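Local coordinates for 16L protein (PDB 6TQP) that probably inhibits apoptosis of the infected cell as a poxviral Bcl-2-like protein that holds pro-death BH3 peptides, at residues N45-K57 with V98-V110. Residues are numbered along the deposited sequence; the frame is centred on the assembly and turned at random.
Sequences NLIKEDCENIMLK and VKLAIISLISMIV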
loop_
_atom_site.group_PDB
_atom_site.type_symbol
_atom_site.label_atom_id
_atom_site.label_comp_id
_atom_site.label_asym_id
_atom_site.label_seq_id
_atom_site.Cartn_x
_atom_site.Cartn_y
_atom_site.Cartn_z
ATOM N N ASN A 45 13.383 3.978 1.203
ATOM C CA ASN A 45 14.278 3.087 0.470
ATOM C C ASN A 45 13.960 1.621 0.756
ATOM O O ASN A 45 14.018 0.780 -0.145
ATOM C CB ASN A 45 15.739 3.404 0.811
ATOM C CG ASN A 45 16.170 4.765 0.280
ATOM O OD1 ASN A 45 15.565 5.285 -0.656
ATOM N ND2 ASN A 45 17.217 5.344 0.871
ATOM N N LEU A 46 13.594 1.298 1.995
ATOM C CA LEU A 46 13.282 -0.088 2.331
ATOM C C LEU A 46 11.961 -0.518 1.700
ATOM O O LEU A 46 11.859 -1.598 1.102
ATOM C CB LEU A 46 13.231 -0.254 3.843
ATOM C CG LEU A 46 14.567 -0.022 4.560
ATOM C CD1 LEU A 46 14.361 -0.032 6.066
ATOM C CD2 LEU A 46 15.610 -1.065 4.156
ATOM N N ILE A 47 10.941 0.321 1.824
ATOM C CA ILE A 47 9.615 -0.023 1.321
ATOM C C ILE A 47 9.623 -0.096 -0.198
ATOM O O ILE A 47 8.962 -0.951 -0.802
ATOM C CB ILE A 47 8.599 1.012 1.823
ATOM C CG1 ILE A 47 8.292 0.759 3.301
ATOM C CG2 ILE A 47 7.331 1.007 0.966
ATOM C CD1 ILE A 47 7.588 1.899 3.969
ATOM N N LYS A 48 10.342 0.822 -0.839
ATOM C CA LYS A 48 10.388 0.842 -2.294
ATOM C C LYS A 48 10.902 -0.478 -2.848
ATOM O O LYS A 48 10.367 -0.997 -3.835
ATOM C CB LYS A 48 11.271 2.003 -2.758
ATOM C CG LYS A 48 11.343 2.201 -4.262
ATOM C CD LYS A 48 12.184 3.435 -4.606
ATOM C CE LYS A 48 12.204 3.697 -6.110
ATOM N NZ LYS A 48 13.157 4.775 -6.493
ATOM N N GLU A 49 11.952 -1.031 -2.240
ATOM C CA GLU A 49 12.499 -2.295 -2.723
ATOM C C GLU A 49 11.495 -3.427 -2.554
ATOM O O GLU A 49 11.292 -4.234 -3.469
ATOM C CB GLU A 49 13.792 -2.630 -1.987
ATOM C CG GLU A 49 14.947 -1.712 -2.303
ATOM C CD GLU A 49 16.192 -2.086 -1.531
ATOM O OE1 GLU A 49 16.071 -2.862 -0.557
ATOM O OE2 GLU A 49 17.287 -1.611 -1.901
ATOM N N ASP A 50 10.890 -3.532 -1.371
ATOM C CA ASP A 50 9.913 -4.589 -1.135
ATOM C C ASP A 50 8.730 -4.472 -2.090
ATOM O O ASP A 50 8.297 -5.465 -2.683
ATOM C CB ASP A 50 9.427 -4.553 0.314
ATOM C CG ASP A 50 10.518 -4.905 1.307
ATOM O OD1 ASP A 50 11.525 -5.523 0.903
ATOM O OD2 ASP A 50 10.358 -4.571 2.500
ATOM N N CYS A 51 8.195 -3.261 -2.260
ATOM C CA CYS A 51 6.996 -3.105 -3.077
ATOM C C CYS A 51 7.288 -3.292 -4.561
ATOM O O CYS A 51 6.446 -3.833 -5.288
ATOM C CB CYS A 51 6.354 -1.747 -2.804
ATOM S SG CYS A 51 5.683 -1.657 -1.115
ATOM N N GLU A 52 8.473 -2.886 -5.035
ATOM C CA GLU A 52 8.832 -3.173 -6.419
ATOM C C GLU A 52 9.000 -4.673 -6.646
ATOM O O GLU A 52 8.687 -5.173 -7.730
ATOM C CB GLU A 52 10.106 -2.409 -6.808
ATOM C CG GLU A 52 9.877 -0.915 -6.919
ATOM C CD GLU A 52 11.134 -0.139 -7.236
ATOM O OE1 GLU A 52 12.236 -0.730 -7.193
ATOM O OE2 GLU A 52 11.010 1.065 -7.531
ATOM N N ASN A 53 9.445 -5.415 -5.631
ATOM C CA ASN A 53 9.590 -6.857 -5.792
ATOM C C ASN A 53 8.230 -7.547 -5.792
ATOM O O ASN A 53 8.017 -8.517 -6.531
ATOM C CB ASN A 53 10.491 -7.414 -4.693
ATOM C CG ASN A 53 11.962 -7.166 -4.977
ATOM O OD1 ASN A 53 12.374 -7.070 -6.135
ATOM N ND2 ASN A 53 12.759 -7.057 -3.926
ATOM N N ILE A 54 7.292 -7.049 -4.982
ATOM C CA ILE A 54 5.933 -7.593 -4.993
ATOM C C ILE A 54 5.279 -7.341 -6.344
ATOM O O ILE A 54 4.635 -8.227 -6.921
ATOM C CB ILE A 54 5.103 -6.979 -3.854
ATOM C CG1 ILE A 54 5.668 -7.396 -2.493
ATOM C CG2 ILE A 54 3.649 -7.401 -3.963
ATOM C CD1 ILE A 54 5.053 -6.606 -1.296
ATOM N N MET A 55 5.422 -6.119 -6.861
ATOM C CA MET A 55 4.874 -5.796 -8.173
ATOM C C MET A 55 5.440 -6.724 -9.238
ATOM O O MET A 55 4.726 -7.145 -10.155
ATOM C CB MET A 55 5.178 -4.340 -8.525
ATOM C CG MET A 55 4.581 -3.901 -9.866
ATOM S SD MET A 55 2.782 -3.846 -9.776
ATOM C CE MET A 55 2.562 -2.496 -8.619
ATOM N N LEU A 56 6.732 -7.046 -9.132
ATOM C CA LEU A 56 7.385 -7.865 -10.145
ATOM C C LEU A 56 6.898 -9.303 -10.073
ATOM O O LEU A 56 6.736 -9.966 -11.102
ATOM C CB LEU A 56 8.902 -7.802 -9.954
ATOM C CG LEU A 56 9.782 -8.579 -10.934
ATOM C CD1 LEU A 56 9.797 -7.896 -12.295
ATOM C CD2 LEU A 56 11.194 -8.723 -10.379
ATOM N N LYS A 57 6.641 -9.797 -8.866
ATOM C CA LYS A 57 6.325 -11.201 -8.692
ATOM C C LYS A 57 4.832 -11.489 -8.796
ATOM O O LYS A 57 4.453 -12.572 -9.264
ATOM C CB LYS A 57 6.860 -11.667 -7.335
ATOM C CG LYS A 57 6.749 -13.148 -7.100
ATOM C CD LYS A 57 7.595 -13.565 -5.897
ATOM C CE LYS A 57 7.506 -15.071 -5.637
ATOM N NZ LYS A 57 8.428 -15.521 -4.555
ATOM N N VAL A 98 1.120 -7.924 4.701
ATOM C CA VAL A 98 -0.097 -7.524 4.002
ATOM C C VAL A 98 -0.057 -6.036 3.676
ATOM O O VAL A 98 -0.461 -5.611 2.588
ATOM C CB VAL A 98 -1.343 -7.881 4.836
ATOM C CG1 VAL A 98 -2.598 -7.323 4.188
ATOM C CG2 VAL A 98 -1.452 -9.382 4.983
ATOM N N LYS A 99 0.401 -5.221 4.623
ATOM C CA LYS A 99 0.458 -3.785 4.380
ATOM C C LYS A 99 1.355 -3.473 3.196
ATOM O O LYS A 99 1.026 -2.620 2.367
ATOM C CB LYS A 99 0.942 -3.063 5.633
ATOM C CG LYS A 99 -0.096 -3.046 6.745
ATOM C CD LYS A 99 0.434 -2.433 8.030
ATOM C CE LYS A 99 -0.665 -2.335 9.106
ATOM N NZ LYS A 99 -0.220 -1.566 10.320
ATOM N N LEU A 100 2.485 -4.169 3.086
ATOM C CA LEU A 100 3.361 -3.951 1.941
ATOM C C LEU A 100 2.653 -4.317 0.648
ATOM O O LEU A 100 2.696 -3.562 -0.328
ATOM C CB LEU A 100 4.642 -4.757 2.105
ATOM C CG LEU A 100 5.560 -4.270 3.228
ATOM C CD1 LEU A 100 6.716 -5.199 3.360
ATOM C CD2 LEU A 100 6.070 -2.842 2.955
ATOM N N ALA A 101 1.955 -5.456 0.637
ATOM C CA ALA A 101 1.213 -5.841 -0.556
ATOM C C ALA A 101 0.180 -4.785 -0.921
ATOM O O ALA A 101 -0.025 -4.493 -2.105
ATOM C CB ALA A 101 0.538 -7.193 -0.355
ATOM N N ILE A 102 -0.478 -4.191 0.079
ATOM C CA ILE A 102 -1.496 -3.186 -0.223
ATOM C C ILE A 102 -0.852 -1.925 -0.809
ATOM O O ILE A 102 -1.426 -1.272 -1.691
ATOM C CB ILE A 102 -2.341 -2.883 1.027
ATOM C CG1 ILE A 102 -3.251 -4.084 1.311
ATOM C CG2 ILE A 102 -3.172 -1.625 0.824
ATOM C CD1 ILE A 102 -3.981 -4.011 2.640
ATOM N N ILE A 103 0.335 -1.549 -0.338
ATOM C CA ILE A 103 1.005 -0.397 -0.950
ATOM C C ILE A 103 1.257 -0.675 -2.423
ATOM O O ILE A 103 1.032 0.184 -3.281
ATOM C CB ILE A 103 2.309 -0.059 -0.206
ATOM C CG1 ILE A 103 1.981 0.365 1.224
ATOM C CG2 ILE A 103 3.092 1.049 -0.947
ATOM C CD1 ILE A 103 3.199 0.476 2.129
ATOM N N SER A 104 1.699 -1.890 -2.745
ATOM C CA SER A 104 1.885 -2.244 -4.147
ATOM C C SER A 104 0.565 -2.202 -4.905
ATOM O O SER A 104 0.519 -1.795 -6.071
ATOM C CB SER A 104 2.517 -3.630 -4.271
ATOM O OG SER A 104 3.786 -3.669 -3.654
ATOM N N LEU A 105 -0.518 -2.653 -4.270
ATOM C CA LEU A 105 -1.825 -2.622 -4.916
ATOM C C LEU A 105 -2.227 -1.192 -5.265
ATOM O O LEU A 105 -2.682 -0.912 -6.383
ATOM C CB LEU A 105 -2.866 -3.271 -3.994
ATOM C CG LEU A 105 -4.306 -3.187 -4.495
ATOM C CD1 LEU A 105 -4.495 -3.975 -5.783
ATOM C CD2 LEU A 105 -5.232 -3.662 -3.404
ATOM N N ILE A 106 -2.063 -0.265 -4.318
ATOM C CA ILE A 106 -2.390 1.142 -4.577
ATOM C C ILE A 106 -1.556 1.671 -5.728
ATOM O O ILE A 106 -2.059 2.400 -6.593
ATOM C CB ILE A 106 -2.177 1.989 -3.306
ATOM C CG1 ILE A 106 -3.055 1.496 -2.159
ATOM C CG2 ILE A 106 -2.496 3.477 -3.548
ATOM C CD1 ILE A 106 -2.554 1.942 -0.842
ATOM N N SER A 107 -0.270 1.311 -5.769
ATOM C CA SER A 107 0.573 1.757 -6.883
ATOM C C SER A 107 -0.023 1.336 -8.215
ATOM O O SER A 107 -0.097 2.133 -9.161
ATOM C CB SER A 107 1.986 1.193 -6.741
ATOM O OG SER A 107 2.612 1.726 -5.595
ATOM N N MET A 108 -0.454 0.077 -8.313
ATOM C CA MET A 108 -1.066 -0.379 -9.553
ATOM C C MET A 108 -2.371 0.354 -9.834
ATOM O O MET A 108 -2.632 0.733 -10.979
ATOM C CB MET A 108 -1.322 -1.877 -9.509
ATOM C CG MET A 108 -1.982 -2.376 -10.786
ATOM S SD MET A 108 -2.246 -4.148 -10.738
ATOM C CE MET A 108 -0.538 -4.628 -10.985
ATOM N N ILE A 109 -3.218 0.535 -8.816
ATOM C CA ILE A 109 -4.480 1.249 -9.028
ATOM C C ILE A 109 -4.204 2.601 -9.659
ATOM O O ILE A 109 -4.834 2.994 -10.647
ATOM C CB ILE A 109 -5.251 1.394 -7.705
ATOM C CG1 ILE A 109 -5.657 0.018 -7.184
ATOM C CG2 ILE A 109 -6.515 2.260 -7.901
ATOM C CD1 ILE A 109 -6.290 0.032 -5.806
ATOM N N VAL A 110 -3.231 3.320 -9.101
ATOM C CA VAL A 110 -2.899 4.654 -9.587
ATOM C C VAL A 110 -2.358 4.584 -11.008
ATOM O O VAL A 110 -2.703 5.409 -11.868
ATOM C CB VAL A 110 -1.903 5.305 -8.610
ATOM C CG1 VAL A 110 -1.073 6.363 -9.269
ATOM C CG2 VAL A 110 -2.655 5.880 -7.402
#
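S104 of helix 96-113 meets C51 of helix 38-68 where two helices of this Bcl-2-like, all-helical bundle cross; the axes of segments 45-57 and 98-110 come within 8.8 Å, at -70°. The small residues suit the crossing point, bringing the CA atoms of C51 and S104 to 5.3 Å. With its OG anti to the carbonyl carbon, S104 hydrogen-bonds across the interface: OG donates to C51 O at 3.1 Å. It comes in from the flank, at a C=O...donor angle of 104°, while the same oxygen still accepts the helical bond from M55 N, so the buried hydroxyl is satisfied without breaking the helix. C51 turns SG against the L100 carbonyl oxygen and CG2 of I103, the latter 3.8 Å away, a thiol compact and apolar enough for this place; Y23 of helix 12-27 covers C51 and I103.

On one flank L100 is a knob in the hole formed by I47, D50, C51 and I54. Its forked end reaches D50, where CD1 lies 3.8 Å from OD2; the carboxylate turns its other oxygen to a salt bridge with K147. I54 lays CD1 over the L100-A101 backbone, 3.8 Å from A101 N, and it and A101 touch the bound peptide, placing this edge of the contact beside the ligand groove.

On the other flank, the unbranched, pliable M55 reaches across. Its CG is anti to the backbone N (chi1 -177°), and bends at chi2 and chi3 swing the thioether onto helix 96-113, where CE lies 3.3 Å from S104 O and SD packs 3.6 Å from M108 CE.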